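Local coordinates for protein methylenetetrahydrofolate--tRNA-(uracil-5-)-methyltransferase trmFO (PDB 3G5S) that probably catalyses the folate- and FAD-dependent methylation of uridine 54 in tRNA to 5-methyluridine, at residues A[167-172]-A[294-299]; A[175-180]-A[245-250]; A[189-194]-A[258-263]; A[240-245]-A[275-280]. All coordinates share one frame; numbering follows the deposited sequence. Where two conformers were deposited one is given.

In the fold
The four contacts show how one antiparallel sheet can organise the loops around it. Contact 3, the pairing of 189-194 with 258-263, lies centrally: its centre is about 10 Å from that of contact 4, 11 Å from contact 2 and 12 Å from contact 1, whereas contacts 1 and 2 are about 18 Å apart. Pro-294 of contact 1 packs on Cys-189, and Leu-247 of contact 2 on Val-259. Contacts 2 and 4 share Val-245. Contact 4 reaches the glutathione pocket directly, through Gly-276; the side chain of Val-260 in contact 3 is about 9 Å from glutathione, and that of Leu-296 in contact 1 about 12 Å.

Contact 1: A[167-172]-A[294-299]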
# COMPACT_ATOMS: atom_id res chain seq x y z
N GLU A 167 9.46 -4.13 -17.55
CA GLU A 167 10.11 -5.13 -18.38
C GLU A 167 9.12 -6.06 -19.08
O GLU A 167 9.49 -6.76 -20.02
CB GLU A 167 11.11 -5.94 -17.55
CG GLU A 167 10.47 -7.02 -16.69
CD GLU A 167 11.50 -7.96 -16.07
OE1 GLU A 167 12.63 -7.51 -15.81
OE2 GLU A 167 11.17 -9.14 -15.86
N SER A 168 7.87 -6.06 -18.63
CA SER A 168 6.85 -6.93 -19.22
C SER A 168 6.11 -6.27 -20.38
O SER A 168 5.28 -6.89 -21.02
CB SER A 168 5.86 -7.41 -18.16
OG SER A 168 4.95 -6.39 -17.78
N ILE A 169 6.43 -5.00 -20.65
CA ILE A 169 5.84 -4.28 -21.77
C ILE A 169 6.58 -4.57 -23.07
O ILE A 169 7.81 -4.59 -23.11
CB ILE A 169 5.87 -2.76 -21.52
CG1 ILE A 169 5.15 -2.41 -20.21
CG2 ILE A 169 5.25 -2.01 -22.69
CD1 ILE A 169 5.35 -0.97 -19.77
N ASP A 170 5.82 -4.82 -24.14
CA ASP A 170 6.38 -4.98 -25.47
C ASP A 170 6.52 -3.59 -26.09
O ASP A 170 5.56 -3.04 -26.62
CB ASP A 170 5.48 -5.88 -26.32
CG ASP A 170 5.93 -5.97 -27.76
OD1 ASP A 170 7.00 -5.44 -28.12
OD2 ASP A 170 5.20 -6.60 -28.56
N LEU A 171 7.73 -3.04 -26.01
CA LEU A 171 7.96 -1.66 -26.42
C LEU A 171 7.81 -1.44 -27.92
O LEU A 171 7.70 -0.30 -28.37
CB LEU A 171 9.33 -1.19 -25.93
CG LEU A 171 9.51 -1.18 -24.41
CD1 LEU A 171 10.97 -0.91 -24.05
CD2 LEU A 171 8.60 -0.15 -23.75
N THR A 172 7.79 -2.52 -28.70
CA THR A 172 7.63 -2.36 -30.14
C THR A 172 6.21 -1.92 -30.51
O THR A 172 5.94 -1.59 -31.66
CB THR A 172 7.97 -3.66 -30.92
OG1 THR A 172 6.95 -4.64 -30.68
CG2 THR A 172 9.33 -4.21 -30.51
N PRO A 294 -2.57 -3.19 -26.88
CA PRO A 294 -1.30 -3.41 -27.60
C PRO A 294 -0.10 -3.00 -26.76
O PRO A 294 -0.08 -1.91 -26.19
CB PRO A 294 -1.43 -2.51 -28.83
CG PRO A 294 -2.90 -2.39 -29.05
CD PRO A 294 -3.52 -2.39 -27.68
N GLY A 295 0.88 -3.89 -26.68
CA GLY A 295 2.05 -3.68 -25.84
C GLY A 295 1.95 -4.38 -24.49
O GLY A 295 2.97 -4.71 -23.88
N LEU A 296 0.73 -4.63 -24.04
CA LEU A 296 0.50 -5.19 -22.71
C LEU A 296 0.00 -6.64 -22.74
O LEU A 296 -0.47 -7.15 -21.73
CB LEU A 296 -0.47 -4.30 -21.93
CG LEU A 296 -0.06 -2.83 -21.80
CD1 LEU A 296 -1.05 -2.07 -20.93
CD2 LEU A 296 1.35 -2.68 -21.24
N GLU A 297 0.13 -7.29 -23.90
CA GLU A 297 -0.39 -8.64 -24.05
C GLU A 297 0.17 -9.64 -23.04
O GLU A 297 -0.51 -10.60 -22.67
CB GLU A 297 -0.16 -9.15 -25.48
CG GLU A 297 -1.00 -8.44 -26.53
CD GLU A 297 -0.33 -7.23 -27.15
OE1 GLU A 297 0.71 -6.77 -26.63
OE2 GLU A 297 -0.84 -6.74 -28.18
N ASN A 298 1.40 -9.40 -22.60
CA ASN A 298 2.02 -10.26 -21.60
C ASN A 298 2.45 -9.46 -20.37
O ASN A 298 3.38 -9.84 -19.66
CB ASN A 298 3.20 -11.00 -22.20
CG ASN A 298 2.77 -11.96 -23.28
OD1 ASN A 298 2.20 -13.01 -23.00
ND2 ASN A 298 3.00 -11.60 -24.54
N ALA A 299 1.76 -8.37 -20.12
CA ALA A 299 2.09 -7.51 -18.99
C ALA A 299 1.92 -8.24 -17.66
O ALA A 299 0.98 -9.03 -17.49
CB ALA A 299 1.24 -6.26 -19.01
O HOH W 1 3.39 -7.29 -22.98
O HOH W 2 3.10 -8.01 -27.41
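Asp-170 and Gly-295 join two loops through one nearly straight backbone bond: Asp-170 N donates to Gly-295 O at 2.9 Å, arriving in the carbonyl plane on a lone pair. Of the aspartate side chain, CB rests 3.7 Å from Gly-295 O. CG stands anti to the backbone N (chi1 174°), and the two carboxylate oxygens have different partners. OD1 turns back to its own chain and takes both Thr-172 OG1 and Thr-172 N, from one face of the carboxylate; the bond from the backbone N closes an Asx turn at the start of a short 3-10 segment. OD2, at the tip, receives a water that also donates to Glu-297 OE1, so that a bridge, and not direct contact, separates two probably negative groups. Glu-297 OE1 is held in turn by Gly-295 N. The second loop folds as a type I beta turn from Leu-296 to Ala-299, and the two loops adjoin strands 163-165 and 301-303, neighbours in the antiparallel sheet. A second water sits inside the junction, donating to Ser-168 O and Gly-295 O and accepting from Asn-298 N. Away from this water, Ile-169 and Leu-296 lie side by side, pointing the same way, CG1 of the former 3.9 Å from CD2 of the latter. Ser-168 OG lies 3.3 Å from Ala-299 CA; its hydrogen bonds are with Leu-165 O and Glu-300 N.

Contact 2: A[175-180]-A[245-250]; sequences FRAGRY and VGLVDP
Phe-175 turns its ring onto Asp-249 and Pro-250 because CG sits between its backbone N and carbonyl carbon (chi1 62°), while Arg-179 keeps CG beside the backbone N (chi1 -54°) and then runs extended to NE, alongside Val-245 O. The Phe-175 ring is covered on one face by two CH-pi contacts, each offset toward the rim: Pro-250 CD stands 3.8 Å from the centroid, and Asp-249 CA a little farther off. Leu-247 CB meets the edge of the same ring. At the other end of the contact, Arg-179 NH1 gives a hydrogen to Val-245 O at 3.0 Å, with the oxygen lying in the guanidinium plane, and NH1 also serves Lys-243 O. Tyr-180 lays one ring face squarely on Gly-246, whose CA is 3.8 Å above the ring and over its centre. The adjoining Gly-246 O is gripped twice, by Tyr-180 N at 2.8 Å and by a water that it shares with Gly-178 O. Gly-246 has a positive phi (78°), and its bare CA is what the tyrosine ring can approach so closely. Between the two ends, Leu-247 CD2 lies near Ala-177 CB. Loop 245-250 thus packs against Phe-175 of the outermost strand 175-176 and against the loop that follows it, with Phe-175 also packing on Pro-190 of strand 187-191 and Leu-247 on Val-259 of strand 258-264.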
# COMPACT_ATOMS: atom_id res chain seq x y z
N PHE A 175 4.97 4.06 -28.09
CA PHE A 175 5.88 5.17 -28.36
C PHE A 175 5.91 6.13 -27.18
O PHE A 175 4.88 6.38 -26.54
CB PHE A 175 5.55 5.88 -29.68
CG PHE A 175 4.19 6.52 -29.74
CD1 PHE A 175 3.07 5.79 -30.13
CD2 PHE A 175 4.03 7.87 -29.45
CE1 PHE A 175 1.82 6.39 -30.20
CE2 PHE A 175 2.79 8.47 -29.52
CZ PHE A 175 1.68 7.73 -29.89
N ARG A 176 7.10 6.64 -26.86
CA ARG A 176 7.27 7.61 -25.78
C ARG A 176 6.97 9.00 -26.32
O ARG A 176 7.58 9.44 -27.29
CB ARG A 176 8.70 7.60 -25.23
CG ARG A 176 9.07 6.45 -24.28
CD ARG A 176 8.46 6.60 -22.88
NE ARG A 176 9.16 7.54 -22.00
CZ ARG A 176 10.10 7.21 -21.12
NH1 ARG A 176 10.48 5.95 -20.99
NH2 ARG A 176 10.65 8.15 -20.36
N ALA A 177 6.04 9.69 -25.68
CA ALA A 177 5.72 11.05 -26.06
C ALA A 177 4.83 11.70 -25.03
O ALA A 177 4.04 11.04 -24.35
CB ALA A 177 5.03 11.07 -27.42
N GLY A 178 5.00 13.01 -24.89
CA GLY A 178 4.04 13.82 -24.20
C GLY A 178 3.21 14.45 -25.29
O GLY A 178 3.65 14.53 -26.44
N ARG A 179 2.00 14.87 -24.95
CA ARG A 179 1.15 15.52 -25.93
C ARG A 179 1.80 16.82 -26.40
O ARG A 179 2.45 17.52 -25.61
CB ARG A 179 -0.23 15.80 -25.34
CG ARG A 179 -0.89 14.56 -24.76
CD ARG A 179 -2.26 14.90 -24.23
NE ARG A 179 -2.83 13.84 -23.40
CZ ARG A 179 -3.45 12.76 -23.88
NH1 ARG A 179 -3.56 12.58 -25.19
NH2 ARG A 179 -3.94 11.86 -23.05
N TYR A 180 1.64 17.14 -27.68
CA TYR A 180 2.18 18.37 -28.24
C TYR A 180 3.69 18.49 -28.02
O TYR A 180 4.23 19.59 -27.94
CB TYR A 180 1.46 19.58 -27.65
CG TYR A 180 -0.03 19.56 -27.87
CD1 TYR A 180 -0.56 19.74 -29.15
CD2 TYR A 180 -0.91 19.36 -26.82
CE1 TYR A 180 -1.93 19.72 -29.36
CE2 TYR A 180 -2.28 19.34 -27.02
CZ TYR A 180 -2.78 19.52 -28.29
OH TYR A 180 -4.14 19.50 -28.50
N VAL A 245 -5.27 13.08 -28.36
CA VAL A 245 -5.00 14.51 -28.57
C VAL A 245 -3.52 14.85 -28.41
O VAL A 245 -2.92 14.57 -27.37
CB VAL A 245 -5.83 15.38 -27.61
CG1 VAL A 245 -5.55 16.84 -27.87
CG2 VAL A 245 -7.31 15.07 -27.77
N GLY A 246 -2.95 15.47 -29.44
CA GLY A 246 -1.57 15.93 -29.37
C GLY A 246 -0.50 14.86 -29.55
O GLY A 246 0.69 15.13 -29.38
N LEU A 247 -0.92 13.65 -29.91
CA LEU A 247 0.02 12.54 -30.13
C LEU A 247 0.12 12.18 -31.60
O LEU A 247 -0.87 12.24 -32.34
CB LEU A 247 -0.41 11.32 -29.32
CG LEU A 247 -0.49 11.50 -27.80
CD1 LEU A 247 -1.17 10.31 -27.15
CD2 LEU A 247 0.90 11.72 -27.21
N VAL A 248 1.32 11.80 -32.02
CA VAL A 248 1.55 11.33 -33.37
C VAL A 248 2.21 9.97 -33.28
O VAL A 248 3.28 9.82 -32.70
CB VAL A 248 2.43 12.30 -34.18
CG1 VAL A 248 2.68 11.75 -35.58
CG2 VAL A 248 1.78 13.67 -34.25
N ASP A 249 1.55 8.96 -33.84
CA ASP A 249 2.08 7.61 -33.86
C ASP A 249 3.20 7.55 -34.89
O ASP A 249 2.95 7.77 -36.08
CB ASP A 249 0.95 6.64 -34.23
CG ASP A 249 1.37 5.18 -34.18
OD1 ASP A 249 2.58 4.89 -34.09
OD2 ASP A 249 0.47 4.32 -34.24
N PRO A 250 4.44 7.26 -34.47
CA PRO A 250 5.55 7.26 -35.44
C PRO A 250 5.34 6.26 -36.57
O PRO A 250 5.90 6.41 -37.64
CB PRO A 250 6.76 6.84 -34.60
CG PRO A 250 6.40 7.21 -33.20
CD PRO A 250 4.92 6.97 -33.10
O HOH W 3 3.54 14.60 -29.11

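Contact 3: A[189-194]-A[258-263]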
# COMPACT_ATOMS: atom_id res chain seq x y z
N CYS A 189 0.27 3.53 -25.93
CA CYS A 189 -0.07 2.29 -26.61
C CYS A 189 -1.21 2.58 -27.58
O CYS A 189 -2.37 2.62 -27.17
CB CYS A 189 -0.53 1.24 -25.60
SG CYS A 189 0.65 0.87 -24.29
N PRO A 190 -0.89 2.81 -28.87
CA PRO A 190 -1.95 3.15 -29.81
C PRO A 190 -2.81 1.95 -30.22
O PRO A 190 -2.32 0.81 -30.28
CB PRO A 190 -1.19 3.69 -31.02
CG PRO A 190 0.16 3.05 -30.95
CD PRO A 190 0.45 2.86 -29.48
N MSE A 191 -4.06 2.24 -30.53
CA MSE A 191 -5.08 1.24 -30.81
C MSE A 191 -5.84 1.66 -32.06
O MSE A 191 -6.06 2.86 -32.28
CB MSE A 191 -6.05 1.21 -29.64
CG MSE A 191 -6.68 -0.11 -29.43
SE MSE A 191 -7.51 -0.08 -27.71
CE MSE A 191 -6.00 0.29 -26.64
N THR A 192 -6.24 0.69 -32.86
CA THR A 192 -7.12 0.96 -33.99
C THR A 192 -8.56 1.03 -33.48
O THR A 192 -8.85 0.66 -32.34
CB THR A 192 -7.08 -0.16 -35.03
OG1 THR A 192 -7.53 -1.38 -34.43
CG2 THR A 192 -5.66 -0.34 -35.57
N GLU A 193 -9.46 1.48 -34.34
CA GLU A 193 -10.87 1.50 -34.02
C GLU A 193 -11.40 0.10 -33.66
O GLU A 193 -12.18 -0.04 -32.73
CB GLU A 193 -11.67 2.10 -35.18
CG GLU A 193 -13.14 2.40 -34.87
CD GLU A 193 -13.83 3.13 -36.02
OE1 GLU A 193 -13.21 3.30 -37.09
OE2 GLU A 193 -15.00 3.53 -35.85
N GLU A 194 -10.99 -0.93 -34.39
CA GLU A 194 -11.45 -2.28 -34.07
C GLU A 194 -10.93 -2.76 -32.72
O GLU A 194 -11.65 -3.40 -31.95
CB GLU A 194 -11.08 -3.28 -35.17
CG GLU A 194 -11.20 -4.76 -34.75
CD GLU A 194 -12.61 -5.18 -34.35
OE1 GLU A 194 -13.57 -4.44 -34.63
OE2 GLU A 194 -12.76 -6.27 -33.75
N ALA A 258 -6.93 5.79 -30.80
CA ALA A 258 -7.04 5.85 -29.35
C ALA A 258 -5.72 5.37 -28.78
O ALA A 258 -4.93 4.72 -29.47
CB ALA A 258 -8.18 4.97 -28.88
N VAL A 259 -5.45 5.72 -27.52
CA VAL A 259 -4.27 5.23 -26.83
C VAL A 259 -4.60 4.86 -25.40
O VAL A 259 -5.59 5.32 -24.84
CB VAL A 259 -3.14 6.29 -26.78
CG1 VAL A 259 -2.78 6.77 -28.17
CG2 VAL A 259 -3.52 7.44 -25.86
N VAL A 260 -3.78 3.99 -24.84
CA VAL A 260 -3.66 3.89 -23.39
C VAL A 260 -2.29 4.45 -23.04
O VAL A 260 -1.27 4.06 -23.63
CB VAL A 260 -3.80 2.44 -22.91
CG1 VAL A 260 -3.48 2.33 -21.43
CG2 VAL A 260 -5.20 1.92 -23.21
N GLN A 261 -2.26 5.38 -22.10
CA GLN A 261 -1.00 5.96 -21.66
C GLN A 261 -0.53 5.30 -20.38
O GLN A 261 -1.34 4.92 -19.54
CB GLN A 261 -1.16 7.45 -21.38
CG GLN A 261 -1.49 8.27 -22.58
CD GLN A 261 -1.29 9.73 -22.30
OE1 GLN A 261 -1.93 10.29 -21.40
NE2 GLN A 261 -0.39 10.36 -23.04
N LEU A 262 0.79 5.18 -20.23
CA LEU A 262 1.38 4.70 -18.99
C LEU A 262 2.36 5.73 -18.47
O LEU A 262 3.04 6.40 -19.24
CB LEU A 262 2.08 3.36 -19.18
CG LEU A 262 1.14 2.19 -19.47
CD1 LEU A 262 0.93 2.04 -20.95
CD2 LEU A 262 1.68 0.91 -18.88
N ARG A 263 2.41 5.85 -17.15
CA ARG A 263 3.35 6.79 -16.54
C ARG A 263 4.19 6.10 -15.48
O ARG A 263 3.76 5.15 -14.83
CB ARG A 263 2.62 7.99 -15.93
CG ARG A 263 1.97 7.72 -14.60
CD ARG A 263 1.53 9.02 -13.94
NE ARG A 263 1.46 8.81 -12.50
CZ ARG A 263 1.16 9.74 -11.60
NH1 ARG A 263 0.89 10.99 -11.95
NH2 ARG A 263 1.15 9.39 -10.32
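Cys-189 and Val-260 bond to each other twice, each residue serving as donor and acceptor: Cys-189 N reaches Val-260 O at 2.8 Å, and Val-260 N reaches Cys-189 O at 3.0 Å. Two residues on, the next hydrogen-bonded pair is less even. Met-191 N donates to Ala-258 O at 2.8 Å, but the return bond from Ala-258 N to Met-191 O is weak at 3.4 Å. Two of the carbonyls are also approached by CA-H groups, Cys-189 O by Val-259 CA and Ala-258 O by Pro-190 CA. Pro-190, which has no N-H to offer, occupies the non-hydrogen-bonded pair with Val-259, where none is called for between these strands. This is regular antiparallel pairing, with strands 187-191 and 258-264 adjacent in the sheet and running 159° apart in direction, although 63 residues, including most of helix 193-205, separate the segments. Along its other edge strand 258-264 finds further backbone partners: Val-259 bonds with Met-242 of a loop, and Gln-261 with Val-275, just past strand 271-274. Gln-261 NE2 is satisfied by Asn-188 OD1. Cys-189, Met-191, Ala-258, Val-260 and Leu-262 share one face of the sheet, where Cys-189 SG lies 3.6 Å from Leu-262 CD1. The selenomethionine Met-191 brings CE near Val-260 CG2, though this rests on one of two conformers and is doubtful. At the end of the strand Thr-192 is the N-cap of helix 193-205; its OG1 caps a backbone N while its own N bonds to Glu-195 OE1, consistent with a capping box.

Contact 4: A[240-245]-A[275-280]; sequences GPMKPV and VGFQTG. With GSH (glutathione), chain C.
One wall of the glutathione pocket is the loop 275-280, which follows strand 271-274, and its rear is met by the type I beta turn from Gly-240 to Lys-243. Pro-241 touches Gly-276 from the turn: its CB is 3.5 Å from Gly-276 O and faces Val-275 O as well. Gly-276 takes a positive phi (78°), and with no side chain of its own it lets the proline ring come up against the backbone. Next in line is Met-242, a selenomethionine. With CG beside its backbone N (chi1 -59°), the chain of Met-242 lies across Phe-277 at about a right angle. Met-242 CG approaches Phe-277 CZ to 3.9 Å, and the selenium lies at the edge of the ring, 5.4 Å from its centroid. Val-275 O lies at that ring's edge too, in its plane. No direct hydrogen bond links the two loops; a water stands 2.8 Å from both Pro-241 O and Val-275 O, but acceptors around it outnumber its protons, so not all can be filled at once. On the far side of Gly-276 its backbone N donates to O31 of glutathione at 2.9 Å, a grip on the carboxylate of the ligand's glycine. Gln-278 also borders the ligand, although the modelled closeness of its OE1 is doubtful; its NE2 is held by Val-224 O. Phe-277 and Met-242 both pack on Phe-199 of helix 193-205. The arrangement combines proline-on-glycine packing with a Met-aromatic contact, here through selenium, behind a glycine whose backbone N-H holds the ligand's carboxylate.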
# COMPACT_ATOMS: atom_id res chain seq x y z
N GLY A 240 -11.98 10.85 -22.97
CA GLY A 240 -11.30 10.79 -21.69
C GLY A 240 -9.92 10.17 -21.75
O GLY A 240 -9.06 10.65 -22.48
N PRO A 241 -9.68 9.09 -20.99
CA PRO A 241 -8.31 8.64 -20.78
C PRO A 241 -7.68 8.01 -22.01
O PRO A 241 -6.47 7.85 -22.02
CB PRO A 241 -8.45 7.61 -19.66
CG PRO A 241 -9.85 7.11 -19.81
CD PRO A 241 -10.64 8.33 -20.16
N MSE A 242 -8.48 7.68 -23.02
CA MSE A 242 -7.94 7.06 -24.22
C MSE A 242 -7.81 8.05 -25.37
O MSE A 242 -7.52 7.66 -26.50
CB MSE A 242 -8.77 5.82 -24.61
CG MSE A 242 -8.80 4.76 -23.51
SE MSE A 242 -9.72 3.13 -23.97
CE MSE A 242 -8.45 2.43 -25.26
N LYS A 243 -8.00 9.33 -25.09
CA LYS A 243 -7.90 10.35 -26.14
C LYS A 243 -6.49 10.43 -26.74
O LYS A 243 -5.51 10.30 -26.02
CB LYS A 243 -8.33 11.71 -25.61
CG LYS A 243 -7.37 12.32 -24.61
CD LYS A 243 -8.00 13.55 -23.97
CE LYS A 243 -7.08 14.17 -22.94
NZ LYS A 243 -7.71 15.35 -22.28
N PRO A 244 -6.40 10.63 -28.06
CA PRO A 244 -5.10 10.69 -28.73
C PRO A 244 -4.60 12.11 -28.97
O PRO A 244 -3.62 12.31 -29.69
CB PRO A 244 -5.41 10.03 -30.07
CG PRO A 244 -6.80 10.52 -30.38
CD PRO A 244 -7.50 10.57 -29.04
N VAL A 245 -5.27 13.08 -28.36
CA VAL A 245 -5.00 14.51 -28.57
C VAL A 245 -3.52 14.85 -28.41
O VAL A 245 -2.92 14.57 -27.37
CB VAL A 245 -5.83 15.38 -27.61
CG1 VAL A 245 -5.55 16.84 -27.87
CG2 VAL A 245 -7.31 15.07 -27.77
N VAL A 275 -2.70 5.41 -17.11
CA VAL A 275 -3.19 6.73 -16.74
C VAL A 275 -4.69 6.85 -16.97
O VAL A 275 -5.19 6.59 -18.06
CB VAL A 275 -2.45 7.82 -17.55
CG1 VAL A 275 -3.02 9.20 -17.23
CG2 VAL A 275 -0.96 7.77 -17.26
N GLY A 276 -5.42 7.23 -15.92
CA GLY A 276 -6.85 7.42 -16.05
C GLY A 276 -7.66 6.14 -16.04
O GLY A 276 -8.82 6.14 -16.46
N PHE A 277 -7.06 5.05 -15.56
CA PHE A 277 -7.72 3.75 -15.52
C PHE A 277 -8.14 3.31 -14.12
O PHE A 277 -8.13 2.13 -13.79
CB PHE A 277 -6.89 2.69 -16.25
CG PHE A 277 -7.19 2.64 -17.72
CD1 PHE A 277 -6.71 3.61 -18.59
CD2 PHE A 277 -8.03 1.66 -18.23
CE1 PHE A 277 -7.04 3.58 -19.94
CE2 PHE A 277 -8.35 1.63 -19.58
CZ PHE A 277 -7.86 2.58 -20.43
N GLN A 278 -8.54 4.28 -13.31
CA GLN A 278 -9.17 3.97 -12.04
C GLN A 278 -10.30 2.97 -12.28
O GLN A 278 -11.06 3.10 -13.24
CB GLN A 278 -9.70 5.24 -11.36
CG GLN A 278 -10.82 5.94 -12.12
CD GLN A 278 -10.33 6.84 -13.26
OE1 GLN A 278 -9.13 7.07 -13.41
NE2 GLN A 278 -11.28 7.35 -14.05
N THR A 279 -10.40 1.98 -11.41
CA THR A 279 -11.32 0.88 -11.67
C THR A 279 -11.69 0.13 -10.41
O THR A 279 -10.91 0.08 -9.45
CB THR A 279 -10.71 -0.12 -12.68
OG1 THR A 279 -11.65 -1.16 -12.95
CG2 THR A 279 -9.43 -0.74 -12.12
N GLY A 280 -12.89 -0.45 -10.42
CA GLY A 280 -13.34 -1.32 -9.35
C GLY A 280 -13.54 -2.75 -9.83
O GLY A 280 -14.17 -3.55 -9.16
N1 GSH C . -6.78 9.54 -4.60
CA1 GSH C . -6.04 10.78 -4.71
C1 GSH C . -6.92 12.01 -4.52
O11 GSH C . -8.25 11.82 -4.14
O12 GSH C . -6.42 13.08 -4.41
CB1 GSH C . -5.16 10.88 -5.95
CG1 GSH C . -5.82 11.33 -7.25
CD1 GSH C . -6.81 10.38 -7.93
OE1 GSH C . -7.24 9.41 -7.39
N2 GSH C . -7.19 10.70 -9.28
CA2 GSH C . -8.02 9.81 -10.03
C2 GSH C . -7.24 9.05 -11.10
O2 GSH C . -7.04 9.54 -12.15
CB2 GSH C . -9.15 10.65 -10.61
SG2 GSH C . -10.49 9.74 -11.42
N3 GSH C . -7.19 7.61 -10.96
CA3 GSH C . -6.62 6.81 -12.03
C3 GSH C . -5.10 6.87 -12.11
O31 GSH C . -4.52 6.82 -13.15
O32 GSH C . -4.46 7.26 -10.96
O HOH W 4 -4.61 6.23 -20.73